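Local coordinates for hydrolase family protein (Deinococcus radiodurans R1, PDB 3CNH) that is a predicted hydrolase of the haloacid dehalogenase-like superfamily and probably acts as a phosphatase, at residues M55-A58 against E59-E62; E75-R78 against A79-E83; R96-G99 against Q100-M104; L190-E193 against L194-G198. One frame throughout, in Å; residues are numbered along the deposited sequence. Where two conformers were deposited one is given.

Overall arrangement
Interactions 1 and 2 sit on the successive helices 57-64 and 74-83, which pack together through Leu57, Leu61, Phe77 and Met81 in the helical part of the fold. Interactions 3 and 4, whose centres lie about 31 to 40 Å from those of the first pair, belong to the part built round the parallel sheet, and Asp97 joins them by a salt bridge to Arg191. Each contact is partly buried, with most leucines, the phenylalanine and two of the selenomethionines on the inner side, while glutamates, arginines and an aspartate line the outside. Chemistry follows place, with a capping box starting a helix in interaction 1, mid-helix pairing in interaction 2, and helix ends in interactions 3 and 4.

Interaction 1 (M55-A58 against E59-E62); sequences MTLA and EYLE
Thr56 and Glu59 lock onto each other in a capping box that starts helix 57-64, each side chain bonding to the other's backbone nitrogen. Thr56 OG1 accepts from Glu59 N at 3.1 Å; in return Glu59 OE1 receives Thr56 N at 2.9 Å, with a nearly straight N-H...O angle of 167°. The carboxylate oxygen is approached on its anti side, somewhat out of plane. Threonine suits the N-cap because its short hydroxyl reaches a first-turn N-H that has no helical carbonyl before it, and chi1 of 67° sets OG1 between the backbone N and the carbonyl carbon, facing that N-H. Glutamate has the length to reach back over a turn. This polar side is the exposed one, as Thr56, Ala58, Glu59 and Glu62 all lie at the surface, and Ala58 adds no more than a methyl group there.

The other side is packed. At its partly exposed edge the selenomethionine Met55, just before the cap, bends back at chi3 in the conformer given and lies against the backbone and CB of Tyr60. Tyr60 itself is buried against helix 36-51, and its hydroxyl bonds to His43 and Trp20, so an aromatic residue with a polar end suits the place. Beyond Leu57 and Leu61 lies helix 74-83, with Phe77 and Met81 against Leu61, which is why branched apolar residues fit here. Leu57 CD1 comes obliquely to the Tyr60 ring, and the same methyl meets Leu61 CG, one turn on, at 4.0 Å.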
loop_
_atom_site.group_PDB
_atom_site.type_symbol
_atom_site.label_atom_id
_atom_site.label_comp_id
_atom_site.label_asym_id
_atom_site.label_seq_id
_atom_site.Cartn_x
_atom_site.Cartn_y
_atom_site.Cartn_z
HETATM N N MSE A 55 -7.134 -8.587 -12.765
HETATM C CA MSE A 55 -7.949 -9.763 -12.418
HETATM C C MSE A 55 -8.691 -9.417 -11.123
HETATM O O MSE A 55 -8.281 -8.573 -10.326
HETATM C CB MSE A 55 -7.164 -11.095 -12.384
HETATM C CG MSE A 55 -6.878 -11.654 -11.045
HETATM SE SE MSE A 55 -5.573 -13.081 -10.996
HETATM C CE MSE A 55 -6.428 -14.633 -11.782
ATOM N N THR A 56 -9.854 -10.030 -10.990
ATOM C CA THR A 56 -10.698 -9.758 -9.845
ATOM C C THR A 56 -10.299 -10.636 -8.659
ATOM O O THR A 56 -9.618 -11.650 -8.814
ATOM C CB THR A 56 -12.184 -10.024 -10.154
ATOM O OG1 THR A 56 -12.378 -11.420 -10.366
ATOM C CG2 THR A 56 -12.634 -9.262 -11.430
ATOM N N LEU A 57 -10.745 -10.234 -7.480
ATOM C CA LEU A 57 -10.487 -11.044 -6.285
ATOM C C LEU A 57 -11.105 -12.425 -6.454
ATOM O O LEU A 57 -10.536 -13.458 -6.070
ATOM C CB LEU A 57 -11.025 -10.373 -5.000
ATOM C CG LEU A 57 -10.718 -11.159 -3.727
ATOM C CD1 LEU A 57 -9.231 -11.392 -3.458
ATOM C CD2 LEU A 57 -11.359 -10.409 -2.557
ATOM N N ALA A 58 -12.256 -12.473 -7.111
ATOM C CA ALA A 58 -12.954 -13.756 -7.289
ATOM C C ALA A 58 -12.081 -14.684 -8.115
ATOM O O ALA A 58 -11.961 -15.899 -7.855
ATOM C CB ALA A 58 -14.286 -13.556 -7.978
ATOM N N GLU A 59 -11.542 -14.105 -9.173
ATOM C CA GLU A 59 -10.669 -14.824 -10.093
ATOM C C GLU A 59 -9.419 -15.340 -9.380
ATOM O O GLU A 59 -9.028 -16.520 -9.522
ATOM C CB GLU A 59 -10.291 -13.977 -11.303
ATOM C CG GLU A 59 -11.410 -13.822 -12.334
ATOM C CD GLU A 59 -11.073 -12.826 -13.453
ATOM O OE1 GLU A 59 -10.357 -11.846 -13.216
ATOM O OE2 GLU A 59 -11.582 -12.994 -14.575
ATOM N N TYR A 60 -8.808 -14.453 -8.624
ATOM C CA TYR A 60 -7.621 -14.809 -7.836
ATOM C C TYR A 60 -7.959 -15.953 -6.894
ATOM O O TYR A 60 -7.272 -16.974 -6.848
ATOM C CB TYR A 60 -7.083 -13.569 -7.111
ATOM C CG TYR A 60 -6.071 -13.832 -6.002
ATOM C CD1 TYR A 60 -6.503 -14.115 -4.728
ATOM C CD2 TYR A 60 -4.698 -13.751 -6.227
ATOM C CE1 TYR A 60 -5.609 -14.358 -3.698
ATOM C CE2 TYR A 60 -3.787 -13.995 -5.199
ATOM C CZ TYR A 60 -4.259 -14.289 -3.932
ATOM O OH TYR A 60 -3.381 -14.538 -2.895
ATOM N N LEU A 61 -9.062 -15.807 -6.165
ATOM C CA LEU A 61 -9.444 -16.855 -5.180
ATOM C C LEU A 61 -9.745 -18.193 -5.837
ATOM O O LEU A 61 -9.452 -19.280 -5.290
ATOM C CB LEU A 61 -10.602 -16.387 -4.271
ATOM C CG LEU A 61 -10.212 -15.301 -3.282
ATOM C CD1 LEU A 61 -11.476 -14.932 -2.472
ATOM C CD2 LEU A 61 -9.059 -15.708 -2.367
ATOM N N GLU A 62 -10.288 -18.136 -7.048
ATOM C CA GLU A 62 -10.614 -19.332 -7.823
ATOM C C GLU A 62 -9.345 -20.124 -8.106
ATOM O O GLU A 62 -9.312 -21.351 -8.044
ATOM C CB GLU A 62 -11.288 -18.953 -9.158
ATOM C CG GLU A 62 -11.449 -20.121 -10.142
ATOM C CD GLU A 62 -12.305 -21.226 -9.595
ATOM O OE1 GLU A 62 -12.999 -21.018 -8.572
ATOM O OE2 GLU A 62 -12.285 -22.310 -10.208
#

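Interaction 2 (E75-R78 against A79-E83); sequences EDFR and AVMEE
Phe77 and Met81, a turn apart on helix 74-83, meet edge-on in a Met-aromatic contact. The selenium of Met81, a selenomethionine, lies beside the ring near its plane, 4.9 Å from the centroid and 74° off the ring normal, with SE 3.8 Å from Phe77 CD1. Phe77 chi1 of -164° turns CG away from the backbone N and carries the ring along the helix towards Met81. A methionine side chain, flexible and apolar, suits this buried side, selenium here standing in for sulfur; both residues pack on Leu61 of helix 57-64, and Phe77 also meets the ring of Phe32.

Arg78 and Glu82 repeat the spacing on a more exposed side with opposite charges. In the Arg78 conformer given, the guanidinium and carboxylate planes stand 38° apart and OE2 approaches the guanidinium obliquely. Glu82 OE2 is 4.0 Å from Arg78 NE, a long salt bridge that is loose and not firmly set. The arginine's carbon chain also packs on Leu57. Backbone bonds such as Met81 N to Phe77 O run beneath both pairs. An apolar i/i+4 pair on the buried side and a charged one on the more exposed side make this an amphipathic helix, packed on helix 57-64.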
loop_
_atom_site.group_PDB
_atom_site.type_symbol
_atom_site.label_atom_id
_atom_site.label_comp_id
_atom_site.label_asym_id
_atom_site.label_seq_id
_atom_site.Cartn_x
_atom_site.Cartn_y
_atom_site.Cartn_z
ATOM N N GLU A 75 -16.361 -15.948 0.674
ATOM C CA GLU A 75 -16.719 -14.825 1.566
ATOM C C GLU A 75 -16.023 -14.994 2.905
ATOM O O GLU A 75 -15.488 -14.026 3.486
ATOM C CB GLU A 75 -18.234 -14.716 1.739
ATOM C CG GLU A 75 -18.961 -14.268 0.453
ATOM C CD GLU A 75 -19.028 -15.326 -0.671
ATOM O OE1 GLU A 75 -18.978 -16.569 -0.435
ATOM O OE2 GLU A 75 -19.144 -14.891 -1.840
ATOM N N ASP A 76 -16.003 -16.227 3.369
ATOM C CA ASP A 76 -15.340 -16.575 4.638
ATOM C C ASP A 76 -13.871 -16.177 4.508
ATOM O O ASP A 76 -13.267 -15.540 5.380
ATOM C CB ASP A 76 -15.378 -18.085 4.933
ATOM C CG ASP A 76 -16.770 -18.605 5.275
ATOM O OD1 ASP A 76 -17.599 -17.802 5.752
ATOM O OD2 ASP A 76 -17.017 -19.822 5.101
ATOM N N PHE A 77 -13.305 -16.529 3.358
ATOM C CA PHE A 77 -11.854 -16.346 3.161
ATOM C C PHE A 77 -11.517 -14.877 3.073
ATOM O O PHE A 77 -10.547 -14.387 3.644
ATOM C CB PHE A 77 -11.359 -17.109 1.907
ATOM C CG PHE A 77 -9.870 -17.275 1.860
ATOM C CD1 PHE A 77 -9.076 -16.360 1.200
ATOM C CD2 PHE A 77 -9.245 -18.324 2.513
ATOM C CE1 PHE A 77 -7.702 -16.502 1.169
ATOM C CE2 PHE A 77 -7.845 -18.458 2.460
ATOM C CZ PHE A 77 -7.102 -17.548 1.817
ATOM N N ARG A 78 -12.345 -14.177 2.330
ATOM C CA ARG A 78 -12.148 -12.755 2.121
ATOM C C ARG A 78 -12.206 -11.993 3.458
ATOM O O ARG A 78 -11.426 -11.055 3.696
ATOM C CB ARG A 78 -13.169 -12.277 1.095
ATOM C CG ARG A 78 -12.845 -10.964 0.459
ATOM C CD ARG A 78 -13.634 -9.909 1.032
ATOM N NE ARG A 78 -15.027 -10.136 0.702
ATOM C CZ ARG A 78 -15.673 -9.424 -0.205
ATOM N NH1 ARG A 78 -16.947 -9.683 -0.466
ATOM N NH2 ARG A 78 -15.040 -8.448 -0.839
ATOM N N ALA A 79 -13.089 -12.433 4.333
ATOM C CA ALA A 79 -13.247 -11.790 5.647
ATOM C C ALA A 79 -11.958 -11.863 6.438
ATOM O O ALA A 79 -11.513 -10.880 7.042
ATOM C CB ALA A 79 -14.383 -12.428 6.461
ATOM N N VAL A 80 -11.359 -13.044 6.427
ATOM C CA VAL A 80 -10.122 -13.276 7.186
ATOM C C VAL A 80 -8.949 -12.514 6.532
ATOM O O VAL A 80 -8.062 -11.979 7.216
ATOM C CB VAL A 80 -9.839 -14.790 7.389
ATOM C CG1 VAL A 80 -8.508 -14.983 8.108
ATOM C CG2 VAL A 80 -10.989 -15.445 8.197
HETATM N N MSE A 81 -8.968 -12.414 5.210
HETATM C CA MSE A 81 -7.939 -11.613 4.515
HETATM C C MSE A 81 -8.005 -10.180 5.027
HETATM O O MSE A 81 -7.010 -9.582 5.428
HETATM C CB MSE A 81 -8.136 -11.589 2.990
HETATM C CG MSE A 81 -7.874 -12.870 2.317
HETATM SE SE MSE A 81 -8.162 -12.773 0.387
HETATM C CE MSE A 81 -7.120 -11.240 0.046
ATOM N N GLU A 82 -9.223 -9.665 5.057
ATOM C CA GLU A 82 -9.457 -8.260 5.430
ATOM C C GLU A 82 -8.963 -7.968 6.839
ATOM O O GLU A 82 -8.347 -6.921 7.136
ATOM C CB GLU A 82 -10.937 -7.899 5.237
ATOM C CG GLU A 82 -11.258 -7.763 3.770
ATOM C CD GLU A 82 -12.728 -7.520 3.500
ATOM O OE1 GLU A 82 -13.531 -7.730 4.435
ATOM O OE2 GLU A 82 -13.038 -7.146 2.348
ATOM N N GLU A 83 -9.194 -8.930 7.702
ATOM C CA GLU A 83 -8.822 -8.814 9.111
ATOM C C GLU A 83 -7.343 -8.768 9.411
ATOM O O GLU A 83 -6.952 -8.458 10.548
ATOM C CB GLU A 83 -9.436 -9.938 9.931
ATOM C CG GLU A 83 -10.926 -9.782 9.975
ATOM C CD GLU A 83 -11.599 -11.028 10.409
ATOM O OE1 GLU A 83 -10.890 -12.040 10.629
ATOM O OE2 GLU A 83 -12.841 -10.993 10.501
#

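Interaction 3 (R96-G99 against Q100-M104); sequences RDLG and QRYRM
Asp97 and Arg101 form a salt bridge across the turn that leads from helix 89-98 into strand 103-108, a helix-to-strand connection of the parallel alpha/beta core seen in haloacid dehalogenase-like proteins. Of the two terminal nitrogens of Arg101, NH1 makes the stronger bond to Asp97, reaching OD1 at 3.2 Å; NH2 adds weak ones to both carboxylate oxygens. The aspartate lies at the guanidinium edge, only 2° from its plane for the NH1 bond, yet that donor reaches OD1 from above the carboxylate, the two groups being turned 60° apart. Asp97 CG stands anti to the backbone N (chi1 180°), beside the carbonyl carbon, which carries the carboxylate onward along the chain to where NH1 and NH2 lie. Each charge has a second partner: Asp97 OD2 takes Arg191 NH1, and Arg101 NE pairs with the terminal carboxylate of Arg200. With alanine in place of Asp97, Arg101 and Arg191 would probably lose the anion they share, the guanidinium of Arg101 keeping its partner at NE but not those at NH1 and NH2.

Backbone bonds close the turn. Gln100 N donates to Asp97 O at 3.1 Å, and Leu98 O accepts from Arg101 N at 2.9 Å and weakly from Tyr102 N. The same carbonyl oxygen lies in plane at the edge of the Tyr102 ring, whose hydroxyl is held by Arg200 N.

Apolar contacts lie on the inner side. Buried Leu98, a leucine suited to apolar surroundings, puts CB 3.9 Å from Met104 SE. Gly99 has no side chain to crowd the selenomethionine: Met104 CE lies 3.7 Å from Gly99 CA.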
loop_
_atom_site.group_PDB
_atom_site.type_symbol
_atom_site.label_atom_id
_atom_site.label_comp_id
_atom_site.label_asym_id
_atom_site.label_seq_id
_atom_site.Cartn_x
_atom_site.Cartn_y
_atom_site.Cartn_z
ATOM N N ARG A 96 -2.118 11.881 10.261
ATOM C CA ARG A 96 -3.375 12.612 10.527
ATOM C C ARG A 96 -3.085 14.061 10.875
ATOM O O ARG A 96 -3.806 14.988 10.491
ATOM C CB ARG A 96 -4.224 11.915 11.636
ATOM C CG ARG A 96 -4.889 10.612 11.166
ATOM C CD ARG A 96 -5.642 9.754 12.264
ATOM N NE ARG A 96 -6.272 8.572 11.637
ATOM C CZ ARG A 96 -6.640 7.451 12.252
ATOM N NH1 ARG A 96 -6.380 7.259 13.534
ATOM N NH2 ARG A 96 -7.209 6.466 11.549
ATOM N N ASP A 97 -2.015 14.265 11.626
ATOM C CA ASP A 97 -1.623 15.603 12.047
ATOM C C ASP A 97 -1.181 16.426 10.842
ATOM O O ASP A 97 -1.647 17.524 10.589
ATOM C CB ASP A 97 -0.463 15.485 13.045
ATOM C CG ASP A 97 0.026 16.805 13.547
ATOM O OD1 ASP A 97 -0.760 17.767 13.598
ATOM O OD2 ASP A 97 1.214 16.867 13.921
ATOM N N LEU A 98 -0.264 15.844 10.093
ATOM C CA LEU A 98 0.327 16.528 8.928
ATOM C C LEU A 98 -0.723 16.837 7.858
ATOM O O LEU A 98 -0.630 17.823 7.128
ATOM C CB LEU A 98 1.462 15.697 8.294
ATOM C CG LEU A 98 2.776 15.607 9.055
ATOM C CD1 LEU A 98 3.745 14.571 8.365
ATOM C CD2 LEU A 98 3.400 17.004 9.156
ATOM N N GLY A 99 -1.737 15.988 7.800
ATOM C CA GLY A 99 -2.791 16.147 6.800
ATOM C C GLY A 99 -3.577 17.437 6.989
ATOM O O GLY A 99 -4.318 17.865 6.109
ATOM N N GLN A 100 -3.428 18.053 8.158
ATOM C CA GLN A 100 -4.110 19.312 8.433
ATOM C C GLN A 100 -3.424 20.472 7.739
ATOM O O GLN A 100 -3.986 21.569 7.601
ATOM C CB GLN A 100 -4.101 19.609 9.930
ATOM C CG GLN A 100 -4.828 18.630 10.775
ATOM C CD GLN A 100 -4.633 18.972 12.231
ATOM O OE1 GLN A 100 -3.587 18.681 12.823
ATOM N NE2 GLN A 100 -5.629 19.601 12.815
ATOM N N ARG A 101 -2.191 20.230 7.320
ATOM C CA ARG A 101 -1.352 21.319 6.787
ATOM C C ARG A 101 -0.785 21.103 5.404
ATOM O O ARG A 101 -0.252 22.032 4.795
ATOM C CB ARG A 101 -0.203 21.597 7.769
ATOM C CG ARG A 101 -0.665 22.133 9.148
ATOM C CD ARG A 101 0.494 22.421 10.109
ATOM N NE ARG A 101 1.237 21.248 10.563
ATOM C CZ ARG A 101 0.762 20.315 11.387
ATOM N NH1 ARG A 101 -0.465 20.405 11.866
ATOM N NH2 ARG A 101 1.518 19.291 11.752
ATOM N N TYR A 102 -0.886 19.863 4.941
ATOM C CA TYR A 102 -0.343 19.484 3.642
ATOM C C TYR A 102 -1.292 18.685 2.839
ATOM O O TYR A 102 -2.106 17.910 3.365
ATOM C CB TYR A 102 0.966 18.651 3.814
ATOM C CG TYR A 102 2.069 19.439 4.466
ATOM C CD1 TYR A 102 2.159 19.520 5.839
ATOM C CD2 TYR A 102 2.986 20.150 3.714
ATOM C CE1 TYR A 102 3.117 20.282 6.447
ATOM C CE2 TYR A 102 3.947 20.926 4.330
ATOM C CZ TYR A 102 4.012 20.987 5.691
ATOM O OH TYR A 102 4.955 21.770 6.359
ATOM N N ARG A 103 -1.167 18.863 1.528
ATOM C CA ARG A 103 -1.855 17.988 0.578
ATOM C C ARG A 103 -1.074 16.690 0.532
ATOM O O ARG A 103 0.135 16.664 0.322
ATOM C CB ARG A 103 -1.885 18.590 -0.815
ATOM C CG ARG A 103 -2.781 19.814 -0.947
ATOM C CD ARG A 103 -2.762 20.311 -2.365
ATOM N NE ARG A 103 -3.635 21.469 -2.509
ATOM C CZ ARG A 103 -3.827 22.074 -3.674
ATOM N NH1 ARG A 103 -3.235 21.606 -4.751
ATOM N NH2 ARG A 103 -4.626 23.118 -3.749
HETATM N N MSE A 104 -1.801 15.607 0.725
HETATM C CA MSE A 104 -1.202 14.284 0.779
HETATM C C MSE A 104 -2.032 13.273 0.017
HETATM O O MSE A 104 -3.253 13.359 -0.062
HETATM C CB MSE A 104 -1.004 13.865 2.245
HETATM C CG MSE A 104 -0.417 14.974 3.087
HETATM SE SE MSE A 104 0.265 14.410 4.823
HETATM C CE MSE A 104 -1.211 13.229 5.266
#

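Interaction 4 (L190-E193 against L194-G198); sequences LREE and LAALG
Leu194 N bonds to Leu190 O at 2.9 Å with an N-H...O angle of 169°, the straightest of the bonds that tie these two turns together. Ala195 N to Arg191 O, at 3.0 Å, continues the series, and Ala196 N reaches Glu192 O at 3.1 Å along a more bent path. Towards the end the ladder weakens: Glu193 O is met by Ala196 N and Leu197 N in weak bonds only. Arg191 forms a salt bridge with Asp97, and Glu193 OE2 a hydrogen bond with Gln189, both from exposed positions where charged groups can be solvated.

Helix 187-196 closes in a Schellman motif. Leu197 N bonds to Leu194 O, and Gly198 N turns back to Ala195 O at 2.9 Å. Glycine is called for because phi of 91° would press a CB against the preceding carbonyl oxygen. Ala195 and Ala196 carry only methyl groups; Ala195 CB lies 3.4 Å from Arg191 O.

On the inward side Leu190 and Leu194 pack against each other one turn apart, Leu190 CG touching Leu194 CD1 at 3.9 Å. With CG anti to the backbone N (chi1 -178°), Leu190 sends its branched end along the helix to that of Leu194. Both touch strands of the parallel sheet, Leu190 at Val164 and Val182, Leu194 at Val162 and Leu7, where branched apolar side chains are at home. Trimming Leu194 to an alanine would probably open a gap between Leu190, the sheet and Leu98 of helix 89-98. Farther along, Leu197 rests on Val162 and His180, with its CG 3.8 Å from Glu193 O.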
loop_
_atom_site.group_PDB
_atom_site.type_symbol
_atom_site.label_atom_id
_atom_site.label_comp_id
_atom_site.label_asym_id
_atom_site.label_seq_id
_atom_site.Cartn_x
_atom_site.Cartn_y
_atom_site.Cartn_z
ATOM N N LEU A 190 10.531 9.460 11.271
ATOM C CA LEU A 190 9.879 9.997 10.077
ATOM C C LEU A 190 9.561 11.466 10.287
ATOM O O LEU A 190 9.787 12.308 9.422
ATOM C CB LEU A 190 8.604 9.222 9.743
ATOM C CG LEU A 190 7.842 9.642 8.483
ATOM C CD1 LEU A 190 8.699 9.622 7.204
ATOM C CD2 LEU A 190 6.610 8.717 8.258
ATOM N N ARG A 191 9.080 11.785 11.486
ATOM C CA ARG A 191 8.712 13.168 11.808
ATOM C C ARG A 191 9.937 14.067 11.706
ATOM O O ARG A 191 9.868 15.152 11.120
ATOM C CB ARG A 191 8.046 13.340 13.191
ATOM C CG ARG A 191 7.504 14.772 13.425
ATOM C CD ARG A 191 6.840 15.011 14.810
ATOM N NE ARG A 191 5.542 14.341 15.006
ATOM C CZ ARG A 191 4.345 14.879 14.731
ATOM N NH1 ARG A 191 4.252 16.080 14.190
ATOM N NH2 ARG A 191 3.224 14.196 14.966
ATOM N N GLU A 192 11.057 13.587 12.225
ATOM C CA GLU A 192 12.275 14.402 12.219
ATOM C C GLU A 192 12.790 14.615 10.822
ATOM O O GLU A 192 13.217 15.711 10.495
ATOM C CB GLU A 192 13.422 13.826 13.050
ATOM C CG GLU A 192 14.471 14.889 13.440
ATOM C CD GLU A 192 14.968 15.783 12.276
ATOM O OE1 GLU A 192 14.776 17.050 12.301
ATOM O OE2 GLU A 192 15.559 15.219 11.330
ATOM N N GLU A 193 12.788 13.551 10.025
ATOM C CA GLU A 193 13.297 13.669 8.658
ATOM C C GLU A 193 12.402 14.533 7.793
ATOM O O GLU A 193 12.888 15.302 6.987
ATOM C CB GLU A 193 13.557 12.317 8.008
ATOM C CG GLU A 193 14.567 11.495 8.787
ATOM C CD GLU A 193 15.378 10.593 7.862
ATOM O OE1 GLU A 193 15.958 11.152 6.915
ATOM O OE2 GLU A 193 15.454 9.367 8.088
ATOM N N LEU A 194 11.092 14.394 7.947
ATOM C CA LEU A 194 10.178 15.303 7.246
ATOM C C LEU A 194 10.431 16.762 7.663
ATOM O O LEU A 194 10.405 17.665 6.833
ATOM C CB LEU A 194 8.720 14.941 7.454
ATOM C CG LEU A 194 8.313 13.652 6.726
ATOM C CD1 LEU A 194 6.899 13.207 7.139
ATOM C CD2 LEU A 194 8.428 13.761 5.200
ATOM N N ALA A 195 10.665 16.998 8.952
ATOM C CA ALA A 195 10.879 18.355 9.459
ATOM C C ALA A 195 12.124 18.949 8.832
ATOM O O ALA A 195 12.194 20.144 8.570
ATOM C CB ALA A 195 10.980 18.376 10.994
ATOM N N ALA A 196 13.090 18.079 8.541
ATOM C CA ALA A 196 14.355 18.521 7.915
ATOM C C ALA A 196 14.105 19.043 6.502
ATOM O O ALA A 196 14.873 19.850 5.983
ATOM C CB ALA A 196 15.432 17.433 7.928
ATOM N N LEU A 197 12.996 18.618 5.915
ATOM C CA LEU A 197 12.607 19.053 4.581
ATOM C C LEU A 197 11.630 20.204 4.626
ATOM O O LEU A 197 11.142 20.657 3.597
ATOM C CB LEU A 197 11.958 17.922 3.790
ATOM C CG LEU A 197 12.831 16.731 3.432
ATOM C CD1 LEU A 197 12.030 15.647 2.689
ATOM C CD2 LEU A 197 13.984 17.216 2.542
ATOM N N GLY A 198 11.338 20.650 5.833
ATOM C CA GLY A 198 10.437 21.776 6.033
ATOM C C GLY A 198 8.981 21.391 6.204
ATOM O O GLY A 198 8.097 22.238 6.263
#